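Local coordinates for protein cellulase (Bacteroides salanitronis, PDB 6WQY) that is probably an endoglucanase of glycoside hydrolase family 5, subfamily 4, that cleaves cellulose and related polysaccharides with broad specificity, at residues 31-36 / 377-382; 286-291 / 328-333; 305-310 / 338-343. All blocks are in the same frame, centred on the assembly; numbering follows the deposited sequence. Where two conformers were deposited one is given.

Contact 1 (31-36 / 377-382)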
ATOM      1  N   LEU A  31     -10.671   7.800  -3.322  1.00 10.70           N
ATOM      2  CA  LEU A  31     -10.017   6.503  -3.168  1.00 10.50           C
ATOM      3  C   LEU A  31     -10.880   5.485  -2.428  1.00  9.78           C
ATOM      4  O   LEU A  31     -10.653   4.278  -2.585  1.00 10.16           O
ATOM      5  CB  LEU A  31      -8.659   6.673  -2.484  1.00 10.14           C
ATOM      6  CG  LEU A  31      -7.579   7.229  -3.417  1.00 10.72           C
ATOM      7  CD1 LEU A  31      -6.489   7.948  -2.646  1.00 11.65           C
ATOM      8  CD2 LEU A  31      -6.997   6.129  -4.292  1.00 10.80           C
ATOM      9  N   GLY A  32     -11.843   5.931  -1.633  1.00 10.82           N
ATOM     10  CA  GLY A  32     -12.826   5.023  -1.047  1.00 10.63           C
ATOM     11  C   GLY A  32     -12.228   3.922  -0.194  1.00 10.36           C
ATOM     12  O   GLY A  32     -11.415   4.167   0.708  1.00 11.02           O
ATOM     13  N   LEU A  33     -12.679   2.694  -0.456  1.00 10.21           N
ATOM     14  CA  LEU A  33     -12.216   1.498   0.248  1.00  9.77           C
ATOM     15  C   LEU A  33     -11.309   0.720  -0.686  1.00  9.27           C
ATOM     16  O   LEU A  33     -11.690   0.432  -1.830  1.00 10.06           O
ATOM     17  CB  LEU A  33     -13.400   0.618   0.660  1.00 10.77           C
ATOM     18  CG  LEU A  33     -13.047  -0.706   1.335  1.00 10.79           C
ATOM     19  CD1 LEU A  33     -12.325  -0.484   2.663  1.00 12.37           C
ATOM     20  CD2 LEU A  33     -14.286  -1.551   1.553  1.00 12.62           C
ATOM     21  N   GLY A  34     -10.114   0.374  -0.213  1.00  9.29           N
ATOM     22  CA  GLY A  34      -9.137  -0.300  -1.036  1.00  8.61           C
ATOM     23  C   GLY A  34      -8.909  -1.761  -0.670  1.00  8.27           C
ATOM     24  O   GLY A  34      -9.253  -2.238   0.401  1.00  8.91           O
ATOM     25  N   TRP A  35      -8.237  -2.448  -1.593  1.00  8.61           N
ATOM     26  CA  TRP A  35      -7.910  -3.861  -1.476  1.00  8.78           C
ATOM     27  C   TRP A  35      -6.574  -4.092  -2.159  1.00  8.56           C
ATOM     28  O   TRP A  35      -6.334  -3.558  -3.242  1.00  9.20           O
ATOM     29  CB  TRP A  35      -9.011  -4.675  -2.136  1.00 10.10           C
ATOM     30  CG  TRP A  35      -8.929  -6.173  -2.057  1.00  9.52           C
ATOM     31  CD1 TRP A  35      -9.493  -6.970  -1.101  1.00  9.79           C
ATOM     32  CD2 TRP A  35      -8.337  -7.055  -3.018  1.00  9.05           C
ATOM     33  NE1 TRP A  35      -9.297  -8.302  -1.411  1.00  9.75           N
ATOM     34  CE2 TRP A  35      -8.582  -8.382  -2.581  1.00  9.39           C
ATOM     35  CE3 TRP A  35      -7.649  -6.857  -4.215  1.00  9.51           C
ATOM     36  CZ2 TRP A  35      -8.136  -9.503  -3.300  1.00  9.93           C
ATOM     37  CZ3 TRP A  35      -7.200  -7.962  -4.918  1.00 10.20           C
ATOM     38  CH2 TRP A  35      -7.460  -9.268  -4.464  1.00  9.70           C
ATOM     39  N   ASN A  36      -5.718  -4.905  -1.531  1.00  8.18           N
ATOM     40  CA  ASN A  36      -4.427  -5.269  -2.095  1.00  8.27           C
ATOM     41  C   ASN A  36      -4.460  -6.630  -2.770  1.00  8.48           C
ATOM     42  O   ASN A  36      -4.903  -7.615  -2.168  1.00  8.51           O
ATOM     43  CB  ASN A  36      -3.345  -5.408  -1.005  1.00  8.23           C
ATOM     44  CG  ASN A  36      -2.769  -4.095  -0.544  1.00  8.33           C
ATOM     45  OD1 ASN A  36      -1.771  -3.622  -1.093  1.00  8.46           O
ATOM     46  ND2 ASN A  36      -3.360  -3.523   0.489  1.00  8.66           N
ATOM     47  N   VAL A 377     -18.711  -4.869   6.787  1.00 10.31           N
ATOM     48  CA  VAL A 377     -18.351  -4.008   7.917  1.00 11.61           C
ATOM     49  C   VAL A 377     -17.317  -2.959   7.517  1.00 10.92           C
ATOM     50  O   VAL A 377     -17.326  -1.846   8.041  1.00 12.14           O
ATOM     51  CB  VAL A 377     -17.928  -4.785   9.183  1.00 12.73           C
ATOM     52  CG1 VAL A 377     -19.020  -5.753   9.622  1.00 17.48           C
ATOM     53  CG2 VAL A 377     -16.605  -5.491   8.991  1.00 16.71           C
ATOM     54  N   MET A 378     -16.416  -3.301   6.591  1.00 11.00           N
ATOM     55  CA  MET A 378     -15.442  -2.316   6.123  1.00 11.77           C
ATOM     56  C   MET A 378     -16.129  -1.226   5.314  1.00 10.92           C
ATOM     57  O   MET A 378     -15.838  -0.038   5.485  1.00 12.66           O
ATOM     58  CB  MET A 378     -14.326  -2.999   5.314  1.00 10.60           C
ATOM     59  CG  MET A 378     -13.496  -3.956   6.152  1.00 11.93           C
ATOM     60  SD  MET A 378     -11.913  -4.431   5.447  1.00 11.85           S
ATOM     61  CE  MET A 378     -12.448  -5.307   3.975  1.00 12.37           C
ATOM     62  N   LYS A 379     -17.081  -1.611   4.459  1.00 12.12           N
ATOM     63  CA  LYS A 379     -17.821  -0.622   3.683  1.00 12.99           C
ATOM     64  C   LYS A 379     -18.616   0.306   4.589  1.00 13.22           C
ATOM     65  O   LYS A 379     -18.740   1.503   4.313  1.00 14.87           O
ATOM     66  CB  LYS A 379     -18.782  -1.313   2.718  1.00 13.54           C
ATOM     67  CG  LYS A 379     -18.076  -2.005   1.572  1.00 14.98           C
ATOM     68  CD  LYS A 379     -19.003  -2.284   0.401  1.00 17.41           C
ATOM     69  CE  LYS A 379     -20.148  -3.198   0.758  1.00 25.52           C
ATOM     70  NZ  LYS A 379     -21.006  -3.431  -0.443  1.00 24.14           N
ATOM     71  N   ARG A 380     -19.160  -0.226   5.683  0.68 12.91           N
ATOM     72  CA  ARG A 380     -19.916   0.614   6.604  0.68 14.88           C
ATOM     73  C   ARG A 380     -19.032   1.697   7.208  0.68 15.56           C
ATOM     74  O   ARG A 380     -19.486   2.826   7.424  0.68 17.72           O
ATOM     75  CB  ARG A 380     -20.535  -0.259   7.692  0.68 15.75           C
ATOM     76  CG  ARG A 380     -21.570   0.426   8.555  0.68 15.83           C
ATOM     77  CD  ARG A 380     -22.452  -0.631   9.198  0.68 28.37           C
ATOM     78  NE  ARG A 380     -23.154  -1.391   8.166  0.68 31.70           N
ATOM     79  CZ  ARG A 380     -23.312  -2.711   8.163  0.68 26.95           C
ATOM     80  NH1 ARG A 380     -22.817  -3.457   9.144  0.68 22.48           N
ATOM     81  NH2 ARG A 380     -23.964  -3.287   7.162  0.68 29.22           N
ATOM     82  N   GLY A 381     -17.760   1.387   7.467  1.00 15.48           N
ATOM     83  CA  GLY A 381     -16.871   2.385   8.038  1.00 18.16           C
ATOM     84  C   GLY A 381     -16.539   3.500   7.059  1.00 18.23           C
ATOM     85  O   GLY A 381     -16.365   4.649   7.458  1.00 19.34           O
ATOM     86  N   ILE A 382     -16.426   3.172   5.769  1.00 16.18           N
ATOM     87  CA  ILE A 382     -16.003   4.158   4.776  1.00 17.08           C
ATOM     88  C   ILE A 382     -17.182   4.923   4.195  1.00 19.56           C
ATOM     89  O   ILE A 382     -17.098   6.137   4.003  1.00 21.91           O
ATOM     90  CB  ILE A 382     -15.193   3.471   3.657  1.00 16.50           C
ATOM     91  CG1 ILE A 382     -13.958   2.788   4.234  1.00 16.14           C
ATOM     92  CG2 ILE A 382     -14.797   4.471   2.580  1.00 20.86           C
ATOM     93  CD1 ILE A 382     -13.072   3.705   5.018  1.00 17.44           C
TER
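Leu33 turns its CG anti to the backbone N (chi1 177°), and this carries both methyl groups onto helix 371-383. The side chain crosses Met378, Lys379 and Ile382 at roughly a right angle. The two methyls divide the work. CD1 of Leu33 lies 4.0 Å from CG1 of Ile382. CD2 of Leu33 meets the first carbons of two longer chains, at 3.8 Å from CG of Lys379 and 4.0 Å from CB of Met378. Ile382 also reaches the backbone. CG2 of Ile382, set anti to its own N, touches the carbonyl carbon of Gly32 at 3.8 Å. Gly32 is the first residue past the end of helix 24-31 and has a positive phi (58°), so the chain turns here before strand 34-37 begins. The contact is apolar and largely buried. Lys379 adds only its aliphatic part. Its chain bends at chi3 and leads away, and its NZ is hydrogen-bonded to Ala70 O. Met378 turns the other part of its chain to helix 318-337, where its CG packs on SG of Cys332. In the family 5 (beta/alpha)8 barrel, this contact sets the last outer helix against the entry to the first strand. Further contacts extend the packing. Phe72 lies against both Leu33 and Met378. Ile382 rests on Pro342, and Met378 on Tyr344, both of strand 342-346. Strand 34-37 runs between strands 342-346 and 74-77, while helix 371-383 lies outside it and beside helix 318-337.

Contact 2 (286-291 / 328-333)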
ATOM      1  N   ASN A 286      -5.108   3.027  20.634  1.00 10.95           N
ATOM      2  CA  ASN A 286      -3.958   3.043  19.740  1.00 11.36           C
ATOM      3  C   ASN A 286      -4.373   3.383  18.313  1.00 10.65           C
ATOM      4  O   ASN A 286      -3.656   4.106  17.607  1.00 10.89           O
ATOM      5  CB  ASN A 286      -3.208   1.715  19.773  1.00 10.72           C
ATOM      6  CG  ASN A 286      -1.949   1.757  18.933  1.00 10.25           C
ATOM      7  OD1 ASN A 286      -0.988   2.457  19.286  1.00 11.73           O
ATOM      8  ND2 ASN A 286      -1.944   1.041  17.822  1.00 10.85           N
ATOM      9  N   VAL A 287      -5.512   2.858  17.858  1.00 10.15           N
ATOM     10  CA  VAL A 287      -5.981   3.186  16.518  1.00 10.54           C
ATOM     11  C   VAL A 287      -6.187   4.688  16.383  1.00 11.14           C
ATOM     12  O   VAL A 287      -5.658   5.339  15.470  1.00 11.50           O
ATOM     13  CB  VAL A 287      -7.280   2.425  16.197  1.00 10.74           C
ATOM     14  CG1 VAL A 287      -7.760   2.800  14.795  1.00 12.00           C
ATOM     15  CG2 VAL A 287      -7.105   0.930  16.319  1.00 10.66           C
ATOM     16  N   THR A 288      -6.980   5.264  17.281  1.00 11.85           N
ATOM     17  CA  THR A 288      -7.255   6.694  17.172  1.00 12.58           C
ATOM     18  C   THR A 288      -6.021   7.525  17.499  1.00 11.94           C
ATOM     19  O   THR A 288      -5.796   8.574  16.877  1.00 13.20           O
ATOM     20  CB  THR A 288      -8.441   7.100  18.049  1.00 15.06           C
ATOM     21  OG1 THR A 288      -8.182   6.714  19.392  1.00 14.25           O
ATOM     22  CG2 THR A 288      -9.717   6.431  17.571  1.00 16.33           C
ATOM     23  N   GLY A 289      -5.196   7.076  18.446  1.00 11.68           N
ATOM     24  CA  GLY A 289      -3.994   7.823  18.763  1.00 12.35           C
ATOM     25  C   GLY A 289      -3.016   7.887  17.609  1.00 11.43           C
ATOM     26  O   GLY A 289      -2.419   8.933  17.330  1.00 12.40           O
ATOM     27  N   GLN A 290      -2.815   6.761  16.928  1.00 10.71           N
ATOM     28  CA  GLN A 290      -1.907   6.737  15.789  1.00 10.62           C
ATOM     29  C   GLN A 290      -2.483   7.513  14.619  1.00 10.69           C
ATOM     30  O   GLN A 290      -1.757   8.254  13.942  1.00 11.12           O
ATOM     31  CB  GLN A 290      -1.603   5.294  15.401  1.00 10.88           C
ATOM     32  CG  GLN A 290      -0.810   4.538  16.446  1.00 10.90           C
ATOM     33  CD  GLN A 290       0.503   5.223  16.752  1.00 11.19           C
ATOM     34  OE1 GLN A 290       0.599   5.998  17.700  1.00 12.91           O
ATOM     35  NE2 GLN A 290       1.517   4.946  15.944  1.00 11.95           N
ATOM     36  N   PHE A 291      -3.773   7.335  14.333  1.00 10.81           N
ATOM     37  CA  PHE A 291      -4.347   8.062  13.206  1.00 10.86           C
ATOM     38  C   PHE A 291      -4.399   9.565  13.498  1.00 11.87           C
ATOM     39  O   PHE A 291      -4.292  10.380  12.564  1.00 12.10           O
ATOM     40  CB  PHE A 291      -5.722   7.511  12.825  1.00 11.35           C
ATOM     41  CG  PHE A 291      -5.706   6.119  12.240  1.00 10.96           C
ATOM     42  CD1 PHE A 291      -4.548   5.382  12.103  1.00 11.24           C
ATOM     43  CD2 PHE A 291      -6.895   5.550  11.818  1.00 10.67           C
ATOM     44  CE1 PHE A 291      -4.582   4.095  11.572  1.00 11.13           C
ATOM     45  CE2 PHE A 291      -6.938   4.271  11.295  1.00 11.86           C
ATOM     46  CZ  PHE A 291      -5.788   3.545  11.174  1.00 11.03           C
ATOM     47  N   LEU A 328     -11.858  -4.744  12.242  1.00  9.99           N
ATOM     48  CA  LEU A 328     -11.824  -4.187  10.895  1.00  9.84           C
ATOM     49  C   LEU A 328     -12.800  -3.041  10.742  1.00 10.94           C
ATOM     50  O   LEU A 328     -12.484  -2.030  10.102  1.00 11.35           O
ATOM     51  CB  LEU A 328     -12.095  -5.292   9.876  1.00 10.29           C
ATOM     52  CG  LEU A 328     -10.983  -6.333   9.734  1.00  9.74           C
ATOM     53  CD1 LEU A 328     -11.437  -7.460   8.843  1.00 11.73           C
ATOM     54  CD2 LEU A 328      -9.714  -5.709   9.164  1.00 10.78           C
ATOM     55  N   GLU A 329     -13.992  -3.172  11.324  1.00 11.05           N
ATOM     56  CA  GLU A 329     -14.967  -2.088  11.275  1.00 12.66           C
ATOM     57  C   GLU A 329     -14.437  -0.868  12.015  1.00 13.29           C
ATOM     58  O   GLU A 329     -14.540   0.267  11.523  1.00 14.54           O
ATOM     59  CB  GLU A 329     -16.308  -2.558  11.856  1.00 13.44           C
ATOM     60  CG  GLU A 329     -17.482  -1.652  11.519  1.00 14.86           C
ATOM     61  CD  GLU A 329     -18.840  -2.199  11.945  1.00 11.85           C
ATOM     62  OE1 GLU A 329     -18.961  -3.298  12.512  1.00 16.43           O
ATOM     63  OE2 GLU A 329     -19.839  -1.456  11.749  1.00 18.97           O
ATOM     64  N   TYR A 330     -13.837  -1.083  13.187  1.00 12.14           N
ATOM     65  CA  TYR A 330     -13.318   0.028  13.976  1.00 12.41           C
ATOM     66  C   TYR A 330     -12.198   0.756  13.241  1.00 12.25           C
ATOM     67  O   TYR A 330     -12.154   2.001  13.212  1.00 12.71           O
ATOM     68  CB  TYR A 330     -12.814  -0.475  15.331  1.00 12.11           C
ATOM     69  CG  TYR A 330     -12.564   0.658  16.283  1.00 11.76           C
ATOM     70  CD1 TYR A 330     -11.344   1.305  16.328  1.00 11.91           C
ATOM     71  CD2 TYR A 330     -13.570   1.112  17.111  1.00 11.90           C
ATOM     72  CE1 TYR A 330     -11.133   2.365  17.182  1.00 13.75           C
ATOM     73  CE2 TYR A 330     -13.368   2.170  17.967  1.00 13.56           C
ATOM     74  CZ  TYR A 330     -12.150   2.796  17.993  1.00 12.44           C
ATOM     75  OH  TYR A 330     -11.931   3.859  18.835  1.00 15.20           O
ATOM     76  N   VAL A 331     -11.275   0.006  12.645  1.00 11.84           N
ATOM     77  CA  VAL A 331     -10.146   0.615  11.960  1.00 11.14           C
ATOM     78  C   VAL A 331     -10.604   1.344  10.704  1.00 11.00           C
ATOM     79  O   VAL A 331     -10.104   2.428  10.397  1.00 11.37           O
ATOM     80  CB  VAL A 331      -9.067  -0.445  11.659  1.00 12.19           C
ATOM     81  CG1 VAL A 331      -7.976   0.134  10.780  1.00 12.44           C
ATOM     82  CG2 VAL A 331      -8.468  -0.972  12.952  1.00 12.28           C
ATOM     83  N   CYS A 332     -11.545   0.766   9.949  1.00 10.86           N
ATOM     84  CA  CYS A 332     -12.010   1.450   8.741  1.00 10.94           C
ATOM     85  C   CYS A 332     -12.764   2.734   9.075  1.00 11.52           C
ATOM     86  O   CYS A 332     -12.599   3.750   8.386  1.00 12.39           O
ATOM     87  CB  CYS A 332     -12.847   0.524   7.869  1.00 11.39           C
ATOM     88  SG  CYS A 332     -11.878  -0.724   6.990  1.00 11.19           S
ATOM     89  N   LYS A 333     -13.589   2.709  10.122  0.65 11.40           N
ATOM     90  CA  LYS A 333     -14.293   3.921  10.530  0.65 12.36           C
ATOM     91  C   LYS A 333     -13.315   4.986  11.013  0.65 12.83           C
ATOM     92  O   LYS A 333     -13.477   6.174  10.699  0.65 15.11           O
ATOM     93  CB  LYS A 333     -15.324   3.570  11.599  0.65 12.39           C
ATOM     94  CG  LYS A 333     -16.092   4.760  12.157  0.65 16.74           C
ATOM     95  CD  LYS A 333     -16.798   5.547  11.064  0.65 17.54           C
ATOM     96  CE  LYS A 333     -17.688   6.632  11.659  0.65 21.96           C
ATOM     97  NZ  LYS A 333     -18.044   7.672  10.655  0.65 31.37           N
TER
HETATM   98  O   HOH W   1     -10.308   5.469  20.584  1.00 18.18           O
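Val287 and Val331 meet in the tightly packed part of this contact, where CG2 of Val287 lies 4.1 Å from CG2 of Val331. Phe291 closes in beside them. CZ of Phe291 is 4.1 Å from CG1 of Val331, and its ring edge points at a backbone carbonyl, with CE2 3.8 Å from Val331 O. CG1 of Val287 sits over one face of the same ring, offset toward the rim. The two helices run nearly the same way, 22° apart, with their axes 10.2 Å from each other at closest approach. They are the outer helices that follow the sixth and seventh strands of the (beta/alpha)8 barrel, and the apolar side of the contact faces that barrel: Phe291 packs on Ile307, and Val331 on Met310. The other side is partly open to solvent. With chi1 at -167°, the Tyr330 ring swings out beside its carbonyl carbon and across to the neighbouring helix. CB of Val287 lies at the ring edge, 4.0 Å from CE1 of Tyr330. Farther out, CG2 of Thr288 touches Tyr330 OH at 3.6 Å. One water joins the two hydroxyls, at 2.7 Å from Thr288 OG1 and 2.9 Å from Tyr330 OH.

Contact 3 (305-310 / 338-343)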
ATOM      1  N   ALA A 305      -2.906  11.486   2.719  1.00 10.16           N
ATOM      2  CA  ALA A 305      -2.222  10.288   3.179  1.00  9.87           C
ATOM      3  C   ALA A 305      -3.156   9.103   3.035  1.00  9.49           C
ATOM      4  O   ALA A 305      -4.378   9.248   3.105  1.00 10.96           O
ATOM      5  CB  ALA A 305      -1.785  10.434   4.640  1.00 10.82           C
ATOM      6  N   TYR A 306      -2.572   7.911   2.876  1.00  9.18           N
ATOM      7  CA  TYR A 306      -3.370   6.703   2.751  1.00  8.51           C
ATOM      8  C   TYR A 306      -2.719   5.564   3.511  1.00  8.57           C
ATOM      9  O   TYR A 306      -1.516   5.548   3.753  1.00  9.25           O
ATOM     10  CB  TYR A 306      -3.629   6.296   1.298  1.00  9.63           C
ATOM     11  CG  TYR A 306      -2.409   5.899   0.479  1.00  9.08           C
ATOM     12  CD1 TYR A 306      -1.565   6.858  -0.051  1.00  9.99           C
ATOM     13  CD2 TYR A 306      -2.125   4.565   0.207  1.00  9.28           C
ATOM     14  CE1 TYR A 306      -0.467   6.508  -0.820  1.00 10.79           C
ATOM     15  CE2 TYR A 306      -1.033   4.203  -0.561  1.00  9.33           C
ATOM     16  CZ  TYR A 306      -0.199   5.179  -1.085  1.00  8.87           C
ATOM     17  OH  TYR A 306       0.884   4.873  -1.872  1.00  9.75           O
ATOM     18  N   ILE A 307      -3.552   4.606   3.902  1.00  8.64           N
ATOM     19  CA  ILE A 307      -3.118   3.409   4.620  1.00  8.33           C
ATOM     20  C   ILE A 307      -3.033   2.315   3.561  1.00  8.10           C
ATOM     21  O   ILE A 307      -4.024   1.667   3.206  1.00  8.61           O
ATOM     22  CB  ILE A 307      -4.068   3.069   5.766  1.00  8.93           C
ATOM     23  CG1 ILE A 307      -4.102   4.196   6.806  1.00 10.02           C
ATOM     24  CG2 ILE A 307      -3.666   1.757   6.412  1.00 10.21           C
ATOM     25  CD1 ILE A 307      -5.327   4.193   7.659  1.00 12.36           C
ATOM     26  N   GLY A 308      -1.835   2.135   3.012  1.00  8.01           N
ATOM     27  CA  GLY A 308      -1.634   1.238   1.892  1.00  7.97           C
ATOM     28  C   GLY A 308      -1.809  -0.228   2.224  1.00  7.57           C
ATOM     29  O   GLY A 308      -2.036  -1.027   1.309  1.00  8.15           O
ATOM     30  N   GLU A 309      -1.673  -0.599   3.504  1.00  7.71           N
ATOM     31  CA  GLU A 309      -1.946  -1.951   3.966  1.00  7.69           C
ATOM     32  C   GLU A 309      -2.500  -1.878   5.386  1.00  7.42           C
ATOM     33  O   GLU A 309      -1.968  -1.140   6.226  1.00  8.08           O
ATOM     34  CB  GLU A 309      -0.697  -2.834   3.989  1.00  7.96           C
ATOM     35  CG  GLU A 309      -0.030  -3.027   2.655  1.00  8.04           C
ATOM     36  CD  GLU A 309       1.211  -3.913   2.700  1.00  7.90           C
ATOM     37  OE1 GLU A 309       1.400  -4.651   3.703  1.00  8.49           O
ATOM     38  OE2 GLU A 309       1.992  -3.871   1.704  1.00  8.28           O
ATOM     39  N   MET A 310      -3.528  -2.691   5.647  1.00  8.29           N
ATOM     40  CA  MET A 310      -4.133  -2.909   6.961  1.00  7.94           C
ATOM     41  C   MET A 310      -4.876  -4.241   6.846  1.00  8.08           C
ATOM     42  O   MET A 310      -4.997  -4.799   5.749  1.00  8.40           O
ATOM     43  CB  MET A 310      -5.045  -1.744   7.378  1.00  8.17           C
ATOM     44  CG  MET A 310      -6.072  -1.321   6.349  1.00  9.80           C
ATOM     45  SD  MET A 310      -7.513  -2.395   6.173  1.00 10.26           S
ATOM     46  CE  MET A 310      -8.321  -2.198   7.770  1.00 11.88           C
ATOM     47  N   TYR A 338     -10.259  10.075  10.226  1.00 12.80           N
ATOM     48  CA  TYR A 338      -8.961  10.739  10.308  1.00 13.04           C
ATOM     49  C   TYR A 338      -8.369  11.030   8.935  1.00 14.45           C
ATOM     50  O   TYR A 338      -7.198  11.428   8.844  1.00 18.81           O
ATOM     51  CB  TYR A 338      -7.992   9.935  11.179  1.00 13.11           C
ATOM     52  CG  TYR A 338      -8.320  10.031  12.650  1.00 12.53           C
ATOM     53  CD1 TYR A 338      -7.790  11.044  13.431  1.00 13.20           C
ATOM     54  CD2 TYR A 338      -9.193   9.125  13.262  1.00 13.65           C
ATOM     55  CE1 TYR A 338      -8.100  11.153  14.782  1.00 14.61           C
ATOM     56  CE2 TYR A 338      -9.503   9.226  14.606  1.00 14.22           C
ATOM     57  CZ  TYR A 338      -8.955  10.241  15.363  1.00 14.18           C
ATOM     58  OH  TYR A 338      -9.271  10.335  16.705  1.00 16.95           O
ATOM     59  N   GLY A 339      -9.124  10.808   7.859  1.00 13.25           N
ATOM     60  CA  GLY A 339      -8.764  11.340   6.557  1.00 13.39           C
ATOM     61  C   GLY A 339      -7.962  10.460   5.633  1.00 12.42           C
ATOM     62  O   GLY A 339      -7.387  10.976   4.668  1.00 13.53           O
ATOM     63  N   MET A 340      -7.923   9.145   5.857  1.00 11.44           N
ATOM     64  CA  MET A 340      -7.060   8.255   5.082  1.00 10.64           C
ATOM     65  C   MET A 340      -7.843   7.085   4.500  1.00 10.55           C
ATOM     66  O   MET A 340      -8.576   6.411   5.240  1.00 12.10           O
ATOM     67  CB  MET A 340      -5.954   7.703   5.991  1.00 11.24           C
ATOM     68  CG  MET A 340      -5.001   8.772   6.492  1.00 11.89           C
ATOM     69  SD  MET A 340      -3.803   8.133   7.680  1.00 12.52           S
ATOM     70  CE  MET A 340      -4.830   8.071   9.154  1.00 13.42           C
ATOM     71  N   PRO A 341      -7.724   6.799   3.206  1.00 10.39           N
ATOM     72  CA  PRO A 341      -8.350   5.581   2.663  1.00  9.65           C
ATOM     73  C   PRO A 341      -7.567   4.352   3.083  1.00  9.74           C
ATOM     74  O   PRO A 341      -6.341   4.333   2.963  1.00 10.48           O
ATOM     75  CB  PRO A 341      -8.272   5.777   1.144  1.00 10.97           C
ATOM     76  CG  PRO A 341      -7.181   6.765   0.925  1.00 15.78           C
ATOM     77  CD  PRO A 341      -7.111   7.637   2.151  1.00 10.20           C
ATOM     78  N   PRO A 342      -8.252   3.304   3.580  1.00  9.70           N
ATOM     79  CA  PRO A 342      -7.562   2.065   3.954  1.00  9.52           C
ATOM     80  C   PRO A 342      -7.618   1.025   2.850  1.00  9.56           C
ATOM     81  O   PRO A 342      -8.650   0.868   2.183  1.00  9.79           O
ATOM     82  CB  PRO A 342      -8.368   1.601   5.171  1.00 10.95           C
ATOM     83  CG  PRO A 342      -9.793   2.019   4.827  1.00 11.25           C
ATOM     84  CD  PRO A 342      -9.664   3.310   4.024  1.00 10.25           C
ATOM     85  N   PHE A 343      -6.512   0.285   2.680  1.00  8.78           N
ATOM     86  CA  PHE A 343      -6.398  -0.795   1.701  1.00  8.17           C
ATOM     87  C   PHE A 343      -6.164  -2.106   2.445  1.00  8.21           C
ATOM     88  O   PHE A 343      -5.104  -2.307   3.048  1.00  8.99           O
ATOM     89  CB  PHE A 343      -5.241  -0.537   0.729  1.00  8.70           C
ATOM     90  CG  PHE A 343      -5.521   0.544  -0.294  1.00  8.08           C
ATOM     91  CD1 PHE A 343      -5.604   1.883   0.082  1.00  9.62           C
ATOM     92  CD2 PHE A 343      -5.681   0.219  -1.622  1.00  8.33           C
ATOM     93  CE1 PHE A 343      -5.871   2.870  -0.868  1.00  9.71           C
ATOM     94  CE2 PHE A 343      -5.937   1.196  -2.573  1.00  9.69           C
ATOM     95  CZ  PHE A 343      -6.027   2.522  -2.193  1.00  9.84           C
TER
HETATM   96  O   HOH W   2      -5.958  11.924   2.417  1.00 13.89           O
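Ile307 O accepts the N-H of Phe343 at 2.9 Å, with the donor almost in line with the C=O. CD1 at the edge of the Phe343 ring also lies close to this oxygen. Ile307 N gives a straighter bond to Pro341 O at 3.0 Å (160° at the hydrogen). Ile307 thus bridges the residues flanking Pro342, the standard parallel pairing of barrel strands seven and eight. Past Gly308, whose backbone leaves strand angles, the register slips by one residue, as in a beta bulge. Phe343 O then takes a weak bond from Met310 N at 3.1 Å and a CA-H contact from Glu309. CD1 of Ile307 lies 3.9 Å from CB of Met340, and they cross at about a right angle. CB of Tyr306 presses on CG of Pro341 at 3.6 Å. Met310 lies alongside Pro342, pointing the same way. A water links Ala305 N to Gly339 O. Strand seven carries the nucleophilic glutamate in this family, and the place of Glu309 is consistent with that role. Its OE1 is hydrogen-bonded with Tyr253 OH, and OE2 forms a salt bridge with Arg76. Pro342 has no N-H, but the pairing needs none: it uses Pro341 O and the N-H of Phe343.

Overall arrangement
From the N terminus, the chain first meets the barrel at 31-36 and completes it with the last helix at 377-382. Contact 1 therefore closes the longest loop and joins the last helix to the turn that leads into the first strand. Contacts 2 and 3 both fall within that loop. They cross, because their segments alternate as 286-291, 305-310, 328-333 and 338-343. Contact 2 pairs two outer helices. Contact 3 pairs strands seven and eight and spans a beta-alpha-beta unit. The three adjoin. Gly34 N probably bonds to Pro342 O, linking strands one and eight, and Asn36 ND2 to Gly308 O of strand seven. Thr288 packs on Tyr338, so barrel and helix layer are tied together.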